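PDB 4EZI: uncharacterized protein from Legionella pneumophila subsp. pneumophila str. Philadelphia 1, which is of unknown function but adopts the alpha/beta-hydrolase fold and may act as a lipase on triacylglycerols. Local coordinates for residues K45-K49 / T58-G62; L63-P67 / L151-Y157; G75-H81 / M112-Y118. One frame throughout, in Å; residues are numbered along the deposited sequence.

Interaction 1. Residues K45-K49 / T58-G62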
ATOM      1  N   LYS A  45      -8.261  10.390 -13.382  1.00  8.17           N
ATOM      2  CA  LYS A  45      -7.402   9.218 -13.564  1.00  8.33           C
ATOM      3  C   LYS A  45      -6.223   9.638 -14.424  1.00  8.11           C
ATOM      4  O   LYS A  45      -6.421  10.260 -15.490  1.00 10.10           O
ATOM      5  CB  LYS A  45      -8.177   8.066 -14.243  1.00 12.13           C
ATOM      6  CG  LYS A  45      -7.295   6.907 -14.690  1.00 13.85           C
ATOM      7  CD  LYS A  45      -8.127   5.656 -15.042  1.00 16.84           C
ATOM      8  CE  LYS A  45      -8.822   5.758 -16.334  1.00 21.86           C
ATOM      9  NZ  LYS A  45      -7.792   5.721 -17.346  1.00 18.78           N
ATOM     10  N   ILE A  46      -5.016   9.329 -13.959  1.00  8.35           N
ATOM     11  CA  ILE A  46      -3.825   9.699 -14.689  1.00  8.88           C
ATOM     12  C   ILE A  46      -3.030   8.467 -15.098  1.00  7.73           C
ATOM     13  O   ILE A  46      -3.106   7.417 -14.475  1.00  8.97           O
ATOM     14  CB  ILE A  46      -2.931  10.701 -13.897  1.00  9.79           C
ATOM     15  CG1 ILE A  46      -2.173  10.048 -12.723  1.00  9.71           C
ATOM     16  CG2 ILE A  46      -3.741  11.896 -13.381  1.00 11.31           C
ATOM     17  CD1 ILE A  46      -1.192  11.043 -12.028  1.00 11.90           C
ATOM     18  N   ASN A  47      -2.236   8.661 -16.146  1.00  8.74           N
ATOM     19  CA  ASN A  47      -1.234   7.715 -16.581  0.50  8.74           C
ATOM     20  C   ASN A  47       0.122   8.394 -16.559  1.00  9.36           C
ATOM     21  O   ASN A  47       0.234   9.589 -16.913  1.00  9.90           O
ATOM     22  CB  ASN A  47      -1.559   7.174 -17.963  0.50  9.26           C
ATOM     23  CG  ASN A  47      -2.963   6.656 -18.055  0.50  9.80           C
ATOM     24  OD1 ASN A  47      -3.890   7.383 -18.429  0.50 11.55           O
ATOM     25  ND2 ASN A  47      -3.143   5.389 -17.710  0.50  9.31           N
ATOM     26  N   TYR A  48       1.144   7.659 -16.144  1.00  8.91           N
ATOM     27  CA  TYR A  48       2.451   8.245 -15.912  1.00  8.51           C
ATOM     28  C   TYR A  48       3.560   7.245 -16.197  1.00  8.54           C
ATOM     29  O   TYR A  48       3.382   6.022 -16.140  1.00  9.53           O
ATOM     30  CB  TYR A  48       2.541   8.789 -14.477  1.00  9.25           C
ATOM     31  CG  TYR A  48       2.521   7.715 -13.413  1.00  8.74           C
ATOM     32  CD1 TYR A  48       1.320   7.159 -12.966  1.00  8.69           C
ATOM     33  CD2 TYR A  48       3.714   7.214 -12.874  1.00  9.05           C
ATOM     34  CE1 TYR A  48       1.303   6.183 -12.001  1.00  8.37           C
ATOM     35  CE2 TYR A  48       3.698   6.220 -11.916  1.00  9.71           C
ATOM     36  CZ  TYR A  48       2.496   5.724 -11.449  1.00  8.47           C
ATOM     37  OH  TYR A  48       2.458   4.732 -10.491  1.00  8.91           O
ATOM     38  N   LYS A  49       4.740   7.792 -16.460  1.00  9.87           N
ATOM     39  CA  LYS A  49       5.946   7.005 -16.750  1.00  9.44           C
ATOM     40  C   LYS A  49       6.615   6.517 -15.479  1.00  9.71           C
ATOM     41  O   LYS A  49       6.843   7.283 -14.547  1.00 11.73           O
ATOM     42  CB  LYS A  49       6.975   7.853 -17.498  1.00 11.24           C
ATOM     43  CG  LYS A  49       6.513   8.343 -18.824  1.00 12.97           C
ATOM     44  CD  LYS A  49       7.606   9.184 -19.494  1.00 17.23           C
ATOM     45  CE  LYS A  49       7.182   9.587 -20.884  1.00 22.70           C
ATOM     46  NZ  LYS A  49       8.260  10.396 -21.523  1.00 26.45           N
ATOM     47  N   THR A  58       7.500   1.784 -18.401  1.00 10.72           N
ATOM     48  CA  THR A  58       6.135   1.273 -18.404  1.00 10.52           C
ATOM     49  C   THR A  58       5.201   2.405 -17.972  1.00 10.02           C
ATOM     50  O   THR A  58       5.631   3.288 -17.232  1.00 11.29           O
ATOM     51  CB  THR A  58       6.020   0.026 -17.493  1.00 10.44           C
ATOM     52  OG1 THR A  58       4.753  -0.596 -17.691  1.00 12.44           O
ATOM     53  CG2 THR A  58       6.201   0.364 -16.028  1.00 11.22           C
ATOM     54  N   ILE A  59       3.971   2.386 -18.476  1.00  9.87           N
ATOM     55  CA  ILE A  59       3.009   3.463 -18.212  1.00  9.81           C
ATOM     56  C   ILE A  59       1.979   2.933 -17.215  1.00  8.41           C
ATOM     57  O   ILE A  59       1.243   1.997 -17.502  1.00  9.47           O
ATOM     58  CB  ILE A  59       2.319   3.986 -19.514  1.00  9.52           C
ATOM     59  CG1 ILE A  59       3.354   4.423 -20.547  1.00 13.24           C
ATOM     60  CG2 ILE A  59       1.351   5.096 -19.165  1.00 11.34           C
ATOM     61  CD1 ILE A  59       4.358   5.415 -20.093  1.00 14.44           C
ATOM     62  N   ALA A  60       1.961   3.535 -16.036  1.00  8.58           N
ATOM     63  CA  ALA A  60       1.113   3.099 -14.935  1.00  7.96           C
ATOM     64  C   ALA A  60      -0.008   4.117 -14.689  1.00  8.25           C
ATOM     65  O   ALA A  60      -0.015   5.192 -15.281  1.00  8.39           O
ATOM     66  CB  ALA A  60       1.988   2.903 -13.672  1.00  8.79           C
ATOM     67  N   SER A  61      -0.967   3.750 -13.840  1.00  7.44           N
ATOM     68  CA  SER A  61      -2.158   4.569 -13.607  1.00  7.53           C
ATOM     69  C   SER A  61      -2.423   4.810 -12.131  1.00  6.88           C
ATOM     70  O   SER A  61      -1.887   4.102 -11.269  1.00  6.90           O
ATOM     71  CB  SER A  61      -3.371   3.918 -14.292  1.00  8.35           C
ATOM     72  OG  SER A  61      -3.573   2.565 -13.896  1.00  8.37           O
ATOM     73  N   GLY A  62      -3.281   5.770 -11.831  1.00  7.38           N
ATOM     74  CA  GLY A  62      -3.743   6.023 -10.492  1.00  7.96           C
ATOM     75  C   GLY A  62      -4.756   7.137 -10.475  1.00  6.79           C
ATOM     76  O   GLY A  62      -5.131   7.667 -11.546  1.00  7.33           O
TER
HETATM   77  O   HOH W   1      -1.429   3.060 -17.735  1.00 16.05           O
HETATM   78  O   HOH W   2       0.480   2.786 -10.492  1.00  7.73           O
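Four backbone hydrogen bonds join residues 45-49 to residues 58-62, two in each of the hydrogen-bonded pairs Ile46-Gly62 and Tyr48-Ala60. Ile46 N gives its hydrogen to Gly62 O at 2.9 Å, and Gly62 N answers to Ile46 O over a longer path of 3.1 Å with a more bent N-H...O angle of 145°. Tyr48 and Ala60 exchange a second, more even pair. At the non-hydrogen-bonded pair Asn47-Ser61 the chains draw together, and CA-H...O contacts run beside the true bonds, from Asn47 CA to Ala60 O and from Ser61 CA to Ile46 O, both at 3.1 Å.

Apolar packing differs on the two faces of the sheet. On the face of Ile46 and Tyr48, the phenol leans across to the partner strand because its CG sits between the backbone N and the carbonyl carbon (chi1 68°). Ala60 CB then lies over one ring face, 4.0 Å from the centroid of the Tyr48 ring, a CH-pi contact. Gly62 has no side chain to stand beside Ile46 and Tyr48, whose side chains touch helix 134-154. On the other face, Lys49 and Ile59 run side by side, CG of the lysine against CD1 of the isoleucine.

Two waters add polar links between the strands. One molecule accepts from Asn47 ND2 and donates to Ile59 O; another lies between Tyr48 OH and Ser61 O, 2.8 Å from each of these oxygens. Asn47 ND2 also bonds to Asp123, which forms a salt bridge with Lys45, while Ser61 OG reaches Asp117. The Asn47 amide and the Ser61 hydroxyl are thus tied to the loop following strand 112-116. Strands 41-51 and 57-67 form an antiparallel beta hairpin, part of the antiparallel flank of the mixed central sheet in this alpha/beta-hydrolase fold.

Interaction 2. Residues L63-P67 / L151-Y157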
ATOM      1  N   LEU A  63      -5.237   7.469  -9.282  1.00  6.57           N
ATOM      2  CA  LEU A  63      -6.261   8.465  -9.054  1.00  6.96           C
ATOM      3  C   LEU A  63      -5.684   9.688  -8.360  1.00  6.38           C
ATOM      4  O   LEU A  63      -4.896   9.568  -7.421  1.00  7.36           O
ATOM      5  CB  LEU A  63      -7.343   7.880  -8.151  1.00  6.90           C
ATOM      6  CG  LEU A  63      -8.647   8.682  -8.033  1.00  8.20           C
ATOM      7  CD1 LEU A  63      -9.443   8.666  -9.346  1.00  9.84           C
ATOM      8  CD2 LEU A  63      -9.491   8.144  -6.898  1.00  9.54           C
ATOM      9  N   VAL A  64      -6.134  10.868  -8.792  1.00  6.97           N
ATOM     10  CA  VAL A  64      -5.883  12.113  -8.078  1.00  7.59           C
ATOM     11  C   VAL A  64      -7.227  12.776  -7.773  1.00  7.63           C
ATOM     12  O   VAL A  64      -8.075  12.921  -8.652  1.00  8.91           O
ATOM     13  CB  VAL A  64      -5.012  13.097  -8.887  1.00  8.67           C
ATOM     14  CG1 VAL A  64      -4.760  14.367  -8.087  1.00 10.87           C
ATOM     15  CG2 VAL A  64      -3.716  12.429  -9.303  1.00  9.49           C
ATOM     16  N   ALA A  65      -7.435  13.177  -6.527  1.00  7.77           N
ATOM     17  CA  ALA A  65      -8.665  13.818  -6.076  1.00  8.11           C
ATOM     18  C   ALA A  65      -8.332  15.150  -5.429  1.00  8.32           C
ATOM     19  O   ALA A  65      -7.528  15.205  -4.506  1.00 10.23           O
ATOM     20  CB  ALA A  65      -9.397  12.928  -5.092  1.00 10.46           C
HETATM   21  N   MSE A  66      -8.934  16.220  -5.953  1.00  9.55           N
HETATM   22  CA  MSE A  66      -8.624  17.597  -5.574  1.00  9.64           C
HETATM   23  C   MSE A  66      -9.843  18.247  -4.910  1.00 10.68           C
HETATM   24  O   MSE A  66     -10.860  18.468  -5.582  1.00 11.02           O
HETATM   25  CB  MSE A  66      -8.232  18.427  -6.811  1.00 10.81           C
HETATM   26  CG  MSE A  66      -6.921  17.993  -7.421  1.00 13.09           C
HETATM   27 SE   MSE A  66      -6.598  18.866  -9.137  0.75 18.50          SE
HETATM   28  CE  MSE A  66      -4.858  18.116  -9.577  1.00 23.87           C
ATOM     29  N   PRO A  67      -9.729  18.609  -3.622  1.00  9.97           N
ATOM     30  CA  PRO A  67     -10.784  19.428  -3.003  1.00 10.73           C
ATOM     31  C   PRO A  67     -11.064  20.695  -3.809  1.00 10.21           C
ATOM     32  O   PRO A  67     -10.149  21.411  -4.210  1.00 10.66           O
ATOM     33  CB  PRO A  67     -10.201  19.759  -1.629  1.00 11.74           C
ATOM     34  CG  PRO A  67      -9.282  18.624  -1.310  1.00 12.14           C
ATOM     35  CD  PRO A  67      -8.700  18.217  -2.639  1.00 11.90           C
ATOM     36  N   LEU A 151       0.155  17.413 -12.665  1.00  9.34           N
ATOM     37  CA  LEU A 151      -1.264  17.712 -12.933  1.00  8.77           C
ATOM     38  C   LEU A 151      -1.712  18.961 -12.204  1.00  9.22           C
ATOM     39  O   LEU A 151      -2.337  19.854 -12.812  1.00 10.02           O
ATOM     40  CB  LEU A 151      -2.133  16.505 -12.571  1.00 10.40           C
ATOM     41  CG  LEU A 151      -3.633  16.720 -12.753  1.00 11.86           C
ATOM     42  CD1 LEU A 151      -3.991  16.910 -14.227  1.00 15.90           C
ATOM     43  CD2 LEU A 151      -4.403  15.554 -12.100  1.00 14.65           C
ATOM     44  N   ALA A 152      -1.384  19.052 -10.926  1.00  9.13           N
ATOM     45  CA  ALA A 152      -1.788  20.235 -10.165  1.00 10.00           C
ATOM     46  C   ALA A 152      -1.187  21.498 -10.777  1.00 10.05           C
ATOM     47  O   ALA A 152      -1.890  22.514 -10.885  1.00 11.55           O
ATOM     48  CB  ALA A 152      -1.397  20.079  -8.682  1.00 12.54           C
ATOM     49  N   ASN A 153       0.060  21.438 -11.252  1.00 10.58           N
ATOM     50  CA  ASN A 153       0.683  22.619 -11.898  1.00 12.10           C
ATOM     51  C   ASN A 153      -0.064  22.984 -13.176  1.00 11.17           C
ATOM     52  O   ASN A 153      -0.329  24.157 -13.440  1.00 11.96           O
ATOM     53  CB  ASN A 153       2.156  22.373 -12.172  0.50 13.69           C
ATOM     54  CG  ASN A 153       2.846  23.579 -12.798  0.50 16.73           C
ATOM     55  OD1 ASN A 153       2.572  24.729 -12.439  0.50 19.25           O
ATOM     56  ND2 ASN A 153       3.754  23.317 -13.733  0.50 19.10           N
ATOM     57  N   ARG A 154      -0.387  21.982 -13.979  1.00 10.47           N
ATOM     58  CA  ARG A 154      -1.111  22.223 -15.229  1.00 10.79           C
ATOM     59  C   ARG A 154      -2.489  22.830 -14.995  1.00 11.03           C
ATOM     60  O   ARG A 154      -2.984  23.589 -15.831  1.00 12.41           O
ATOM     61  CB  ARG A 154      -1.232  20.936 -16.027  1.00 11.19           C
ATOM     62  CG  ARG A 154       0.090  20.506 -16.642  1.00 11.48           C
ATOM     63  CD  ARG A 154       0.020  19.090 -17.102  1.00 13.16           C
ATOM     64  NE  ARG A 154       1.229  18.613 -17.786  1.00 14.71           N
ATOM     65  CZ  ARG A 154       1.452  18.650 -19.100  1.00 14.64           C
ATOM     66  NH1 ARG A 154       0.573  19.198 -19.933  1.00 15.17           N
ATOM     67  NH2 ARG A 154       2.579  18.145 -19.584  1.00 16.24           N
ATOM     68  N   LEU A 155      -3.114  22.504 -13.874  1.00  9.77           N
ATOM     69  CA  LEU A 155      -4.446  22.990 -13.540  1.00 10.57           C
ATOM     70  C   LEU A 155      -4.448  24.231 -12.655  1.00 10.03           C
ATOM     71  O   LEU A 155      -5.511  24.680 -12.252  1.00 11.17           O
ATOM     72  CB  LEU A 155      -5.275  21.866 -12.887  1.00 10.78           C
ATOM     73  CG  LEU A 155      -5.582  20.694 -13.812  1.00 11.64           C
ATOM     74  CD1 LEU A 155      -6.315  19.601 -13.054  1.00 13.40           C
ATOM     75  CD2 LEU A 155      -6.441  21.191 -14.986  1.00 15.22           C
ATOM     76  N   HIS A 156      -3.268  24.774 -12.366  1.00 10.29           N
ATOM     77  CA  HIS A 156      -3.100  25.940 -11.495  1.00 11.92           C
ATOM     78  C   HIS A 156      -3.721  25.698 -10.129  1.00 12.84           C
ATOM     79  O   HIS A 156      -4.345  26.596  -9.541  1.00 16.09           O
ATOM     80  CB  HIS A 156      -3.715  27.219 -12.093  1.00 12.86           C
ATOM     81  CG  HIS A 156      -3.053  27.707 -13.334  1.00 14.34           C
ATOM     82  ND1 HIS A 156      -3.062  29.041 -13.685  1.00 16.13           N
ATOM     83  CD2 HIS A 156      -2.385  27.066 -14.321  1.00 15.08           C
ATOM     84  CE1 HIS A 156      -2.427  29.194 -14.832  1.00 18.40           C
ATOM     85  NE2 HIS A 156      -2.010  28.016 -15.244  1.00 17.05           N
ATOM     86  N   TYR A 157      -3.545  24.495  -9.600  1.00 12.44           N
ATOM     87  CA  TYR A 157      -4.104  24.128  -8.300  1.00 11.75           C
ATOM     88  C   TYR A 157      -2.990  24.313  -7.309  1.00 13.98           C
ATOM     89  O   TYR A 157      -2.058  23.558  -7.331  1.00 14.88           O
ATOM     90  CB  TYR A 157      -4.545  22.667  -8.343  1.00 12.88           C
ATOM     91  CG  TYR A 157      -5.349  22.215  -7.144  1.00 10.32           C
ATOM     92  CD1 TYR A 157      -6.675  22.572  -7.015  1.00 12.85           C
ATOM     93  CD2 TYR A 157      -4.758  21.470  -6.133  1.00 11.60           C
ATOM     94  CE1 TYR A 157      -7.425  22.151  -5.946  1.00 11.18           C
ATOM     95  CE2 TYR A 157      -5.494  21.055  -5.061  1.00 11.70           C
ATOM     96  CZ  TYR A 157      -6.828  21.399  -4.960  1.00  9.63           C
ATOM     97  OH  TYR A 157      -7.540  20.974  -3.864  1.00 11.67           O
TER
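The side chains of Met66, a selenomethionine, and Tyr157 run antiparallel past one another, the chain of the first lying over one face of the second's ring. Met66 CB stands 4.1 Å from the centroid of the Tyr157 ring in a CH-pi contact. Farther along the same chain, SE is 4.3 Å from that centroid and only 18° off the ring normal, a Met-aromatic contact with the selenium over the face. The phenol extends to the strand because Tyr157 CG is anti to its backbone N (chi1 -170°). The tyrosine side chain crosses that of Pro67 at about a right angle, and its hydroxyl donates to Pro67 O at 2.7 Å, approaching in the carbonyl plane on a lone pair. Pro67 O itself lies at the edge of the ring, near its plane; this bond holds the phenol end at the strand, while Met66 over the face probably restrains the turn of the ring.

Residues 63-67 end strand 57-67 of the central sheet, and residues 151-157 carry the C-terminal end of helix 134-154 and the turn after it; the contact therefore belongs to the helix-on-sheet packing of the alpha/beta-hydrolase fold. The turn is a Schellman motif in which His156 takes positive phi and Tyr157 N bonds back to Ala152 O, directing the tyrosine toward the strand.

Beyond the ring, the extended Met66 chain carries its CE across Leu151 obliquely, with 3.6 Å between Met66 CE and Leu151 CD2. The same methyl approaches Ala152 CB at 4.1 Å. Leu155 crosses the chain nearer the selenium, its CD1 being 4.0 Å from Met66 SE. Leu151 CD2 also meets Val64 CB, so this leucine branch spans two residues that project from the same side of the strand. Met112 of the adjoining strand 112-116 packs against Val64, Met66, Ala152 and Tyr157.

Interaction 3. Residues G75-H81 / M112-Y118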
ATOM      1  N   GLY A  75      -2.445  20.472   1.318  1.00  9.04           N
ATOM      2  CA  GLY A  75      -1.389  19.463   1.435  1.00  9.66           C
ATOM      3  C   GLY A  75      -1.709  18.258   0.570  1.00  8.91           C
ATOM      4  O   GLY A  75      -2.856  18.064   0.150  1.00  9.86           O
ATOM      5  N   ILE A  76      -0.696  17.426   0.313  1.00  8.60           N
ATOM      6  CA  ILE A  76      -0.864  16.190  -0.456  1.00  8.54           C
ATOM      7  C   ILE A  76      -0.730  14.986   0.446  1.00  8.25           C
ATOM      8  O   ILE A  76       0.189  14.925   1.240  1.00  9.17           O
ATOM      9  CB  ILE A  76       0.195  16.084  -1.584  1.00  9.88           C
ATOM     10  CG1 ILE A  76       0.023  17.231  -2.577  1.00 12.37           C
ATOM     11  CG2 ILE A  76       0.130  14.762  -2.320  1.00 11.11           C
ATOM     12  CD1 ILE A  76       1.105  17.276  -3.656  1.00 13.33           C
ATOM     13  N   ILE A  77      -1.646  14.031   0.290  1.00  7.64           N
ATOM     14  CA  ILE A  77      -1.504  12.728   0.927  1.00  7.20           C
ATOM     15  C   ILE A  77      -1.395  11.678  -0.174  1.00  7.67           C
ATOM     16  O   ILE A  77      -2.223  11.643  -1.094  1.00  7.74           O
ATOM     17  CB  ILE A  77      -2.636  12.455   1.934  1.00  8.48           C
ATOM     18  CG1 ILE A  77      -2.371  11.200   2.795  1.00  9.29           C
ATOM     19  CG2 ILE A  77      -4.014  12.431   1.287  1.00  9.60           C
ATOM     20  CD1 ILE A  77      -2.848   9.902   2.226  1.00 10.89           C
ATOM     21  N   SER A  78      -0.328  10.876  -0.110  1.00  7.53           N
ATOM     22  CA  SER A  78      -0.145   9.757  -1.027  1.00  6.80           C
ATOM     23  C   SER A  78      -0.566   8.521  -0.260  1.00  7.03           C
ATOM     24  O   SER A  78       0.062   8.182   0.741  1.00  7.38           O
ATOM     25  CB  SER A  78       1.325   9.670  -1.485  1.00  7.98           C
ATOM     26  OG  SER A  78       1.538   8.644  -2.427  1.00  9.12           O
ATOM     27  N   TYR A  79      -1.617   7.862  -0.730  1.00  7.21           N
ATOM     28  CA  TYR A  79      -2.184   6.707  -0.089  1.00  6.46           C
ATOM     29  C   TYR A  79      -1.957   5.461  -0.965  1.00  6.83           C
ATOM     30  O   TYR A  79      -2.438   5.411  -2.098  1.00  7.43           O
ATOM     31  CB  TYR A  79      -3.698   6.873   0.195  1.00  7.47           C
ATOM     32  CG  TYR A  79      -4.208   5.707   0.992  1.00  7.76           C
ATOM     33  CD1 TYR A  79      -4.673   4.548   0.361  1.00  8.19           C
ATOM     34  CD2 TYR A  79      -4.122   5.713   2.367  1.00  9.31           C
ATOM     35  CE1 TYR A  79      -5.089   3.464   1.100  1.00  9.18           C
ATOM     36  CE2 TYR A  79      -4.490   4.622   3.129  1.00  9.00           C
ATOM     37  CZ  TYR A  79      -4.965   3.493   2.493  1.00  8.43           C
ATOM     38  OH  TYR A  79      -5.347   2.402   3.243  1.00 10.52           O
ATOM     39  N   GLN A  80      -1.292   4.473  -0.366  1.00  6.39           N
ATOM     40  CA  GLN A  80      -0.899   3.232  -1.026  1.00  6.02           C
ATOM     41  C   GLN A  80      -1.825   2.104  -0.572  1.00  6.71           C
ATOM     42  O   GLN A  80      -1.843   1.709   0.598  1.00  6.81           O
ATOM     43  CB  GLN A  80       0.537   2.931  -0.654  1.00  6.91           C
ATOM     44  CG  GLN A  80       1.577   3.806  -1.327  1.00  7.70           C
ATOM     45  CD  GLN A  80       1.452   5.277  -1.009  1.00  8.10           C
ATOM     46  OE1 GLN A  80       1.149   6.060  -1.902  1.00  8.69           O
ATOM     47  NE2 GLN A  80       1.711   5.666   0.243  1.00  8.39           N
ATOM     48  N   HIS A  81      -2.584   1.565  -1.512  1.00  6.28           N
ATOM     49  CA  HIS A  81      -3.611   0.568  -1.216  1.00  6.02           C
ATOM     50  C   HIS A  81      -3.063  -0.799  -0.828  1.00  6.32           C
ATOM     51  O   HIS A  81      -1.910  -1.137  -1.106  1.00  7.17           O
ATOM     52  CB  HIS A  81      -4.607   0.447  -2.386  1.00  5.97           C
ATOM     53  CG  HIS A  81      -4.043  -0.188  -3.619  1.00  5.86           C
ATOM     54  ND1 HIS A  81      -3.834  -1.550  -3.718  1.00  6.70           N
ATOM     55  CD2 HIS A  81      -3.759   0.324  -4.837  1.00  6.19           C
ATOM     56  CE1 HIS A  81      -3.371  -1.837  -4.923  1.00  6.98           C
ATOM     57  NE2 HIS A  81      -3.342  -0.720  -5.633  1.00  6.48           N
HETATM   58  N   MSE A 112      -5.236  16.992  -1.082  1.00  8.44           N
HETATM   59  CA  MSE A 112      -5.156  16.420  -2.409  1.00  7.90           C
HETATM   60  C   MSE A 112      -4.705  14.981  -2.277  1.00  7.73           C
HETATM   61  O   MSE A 112      -3.616  14.734  -1.757  1.00  8.90           O
HETATM   62  CB  MSE A 112      -4.223  17.231  -3.299  1.00  8.43           C
HETATM   63  CG  MSE A 112      -4.110  16.610  -4.709  1.00 10.11           C
HETATM   64 SE   MSE A 112      -3.117  17.721  -5.944  0.75 11.36          SE
HETATM   65  CE  MSE A 112      -1.609  16.607  -6.235  1.00 15.73           C
ATOM     66  N   THR A 113      -5.566  14.040  -2.665  1.00  7.48           N
ATOM     67  CA  THR A 113      -5.401  12.630  -2.363  1.00  7.97           C
ATOM     68  C   THR A 113      -4.911  11.931  -3.628  1.00  7.92           C
ATOM     69  O   THR A 113      -5.559  11.978  -4.683  1.00  9.04           O
ATOM     70  CB  THR A 113      -6.720  12.064  -1.784  1.00  8.92           C
ATOM     71  OG1 THR A 113      -7.074  12.819  -0.617  1.00  9.53           O
ATOM     72  CG2 THR A 113      -6.601  10.604  -1.435  1.00  9.69           C
ATOM     73  N   VAL A 114      -3.738  11.307  -3.530  1.00  7.30           N
ATOM     74  CA  VAL A 114      -3.003  10.730  -4.651  1.00  7.03           C
ATOM     75  C   VAL A 114      -2.871   9.243  -4.372  1.00  6.58           C
ATOM     76  O   VAL A 114      -2.353   8.866  -3.341  1.00  7.42           O
ATOM     77  CB  VAL A 114      -1.622  11.393  -4.775  1.00  8.19           C
ATOM     78  CG1 VAL A 114      -0.787  10.758  -5.839  1.00  9.56           C
ATOM     79  CG2 VAL A 114      -1.791  12.912  -5.032  1.00  9.63           C
HETATM   80  N   MSE A 115      -3.355   8.400  -5.292  1.00  6.53           N
HETATM   81  CA  MSE A 115      -3.497   6.974  -5.042  1.00  6.25           C
HETATM   82  C   MSE A 115      -2.994   6.180  -6.239  1.00  6.92           C
HETATM   83  O   MSE A 115      -3.703   6.049  -7.244  1.00  7.13           O
HETATM   84  CB  MSE A 115      -4.961   6.628  -4.752  1.00  6.74           C
HETATM   85  CG  MSE A 115      -5.560   7.461  -3.650  1.00  8.82           C
HETATM   86 SE   MSE A 115      -7.381   6.953  -3.232  0.75  7.07          SE
HETATM   87  CE  MSE A 115      -7.010   5.300  -2.362  1.00 10.20           C
ATOM     88  N   PRO A 116      -1.785   5.619  -6.152  1.00  6.97           N
ATOM     89  CA  PRO A 116      -1.302   4.796  -7.269  1.00  7.08           C
ATOM     90  C   PRO A 116      -2.088   3.485  -7.376  1.00  6.36           C
ATOM     91  O   PRO A 116      -2.466   2.911  -6.355  1.00  6.60           O
ATOM     92  CB  PRO A 116       0.150   4.501  -6.908  1.00  8.06           C
ATOM     93  CG  PRO A 116       0.184   4.605  -5.400  1.00  7.98           C
ATOM     94  CD  PRO A 116      -0.778   5.717  -5.073  1.00  7.23           C
ATOM     95  N   ASP A 117      -2.239   2.965  -8.591  1.00  6.33           N
ATOM     96  CA  ASP A 117      -2.804   1.635  -8.760  1.00  6.03           C
ATOM     97  C   ASP A 117      -1.814   0.512  -8.495  1.00  6.04           C
ATOM     98  O   ASP A 117      -2.214  -0.585  -8.111  1.00  5.96           O
ATOM     99  CB  ASP A 117      -3.381   1.441 -10.178  1.00  6.69           C
ATOM    100  CG  ASP A 117      -4.602   2.269 -10.466  1.00  6.50           C
ATOM    101  OD1 ASP A 117      -5.273   2.756  -9.531  1.00  7.01           O
ATOM    102  OD2 ASP A 117      -4.924   2.408 -11.666  1.00  7.42           O
ATOM    103  N   TYR A 118      -0.544   0.793  -8.760  1.00  6.50           N
ATOM    104  CA  TYR A 118       0.606  -0.141  -8.791  1.00  6.30           C
ATOM    105  C   TYR A 118       0.746  -0.795 -10.174  1.00  5.99           C
ATOM    106  O   TYR A 118      -0.190  -0.880 -10.967  1.00  6.84           O
ATOM    107  CB  TYR A 118       0.564  -1.264  -7.762  1.00  6.37           C
ATOM    108  CG  TYR A 118       0.464  -0.887  -6.317  1.00  6.19           C
ATOM    109  CD1 TYR A 118       1.023   0.257  -5.801  1.00  7.28           C
ATOM    110  CD2 TYR A 118      -0.143  -1.762  -5.435  1.00  6.78           C
ATOM    111  CE1 TYR A 118       0.939   0.547  -4.445  1.00  7.47           C
ATOM    112  CE2 TYR A 118      -0.201  -1.492  -4.087  1.00  6.56           C
ATOM    113  CZ  TYR A 118       0.333  -0.328  -3.573  1.00  7.21           C
ATOM    114  OH  TYR A 118       0.289  -0.067  -2.211  1.00  7.62           O
TER
HETATM  115  O   HOH W   3      -3.152   3.326  -3.751  1.00  7.47           O
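One face of the His81 ring is overlain by Tyr118 CE2, and His81 NE2 in turn lies over a face of the Tyr118 ring. The planes meet obliquely at 37°, with centroids 4.1 Å apart. Pro116 O and Asp117 O lie at the imidazole edge, and Gln80 CB at the phenol edge. His81 CG occupies the position between backbone N and carbonyl carbon (chi1 70°), which brings NE2 across to donate to Asp117 O at 2.7 Å. That oxygen is near the ring plane, although the nitrogen sits above the plane of the carbonyl. Tyr118 OH donates to His81 O on a lone pair, also at 2.7 Å, and is bonded to Ser174 as well.

Leading up to these rings, strands 74-80 and 112-116 run parallel, and helix 99-108 completes their beta-alpha-beta unit. Four backbone bonds join them, from Met112 N to Gly75 O through to Tyr79 N to Val114 O. Where Pro116 lacks an N-H, a water donates to Tyr79 O and Pro116 O and accepts from His81 N. The bond to Asp117 O places a proton on His81 NE2 and, with the tyrosine bond, probably fixes both ring orientations.

Strand 57-67 carries one side of interactions 1 and 2, and strand 112-116 of interaction 3 lies next to it in the sheet. Leu63 O and Ala65 N face that strand: each is 2.9 Å from its partner, Met115 N for Leu63 O and Thr113 O for Ala65 N, probable hydrogen bonds. Interactions 1 and 2, with centres 15 Å apart, merge where Ile46 CG2 packs on Leu151 CD2 at 3.9 Å. Interactions 1 and 3 meet through Ser61 OG and Asp117 OD2, 2.6 Å apart. Interaction 3 lies nearest the putative active site: Tyr118 touches the probable nucleophile elbow around Ser169, and Tyr79 lies near the possible Ser169-His351-Asp318 triad.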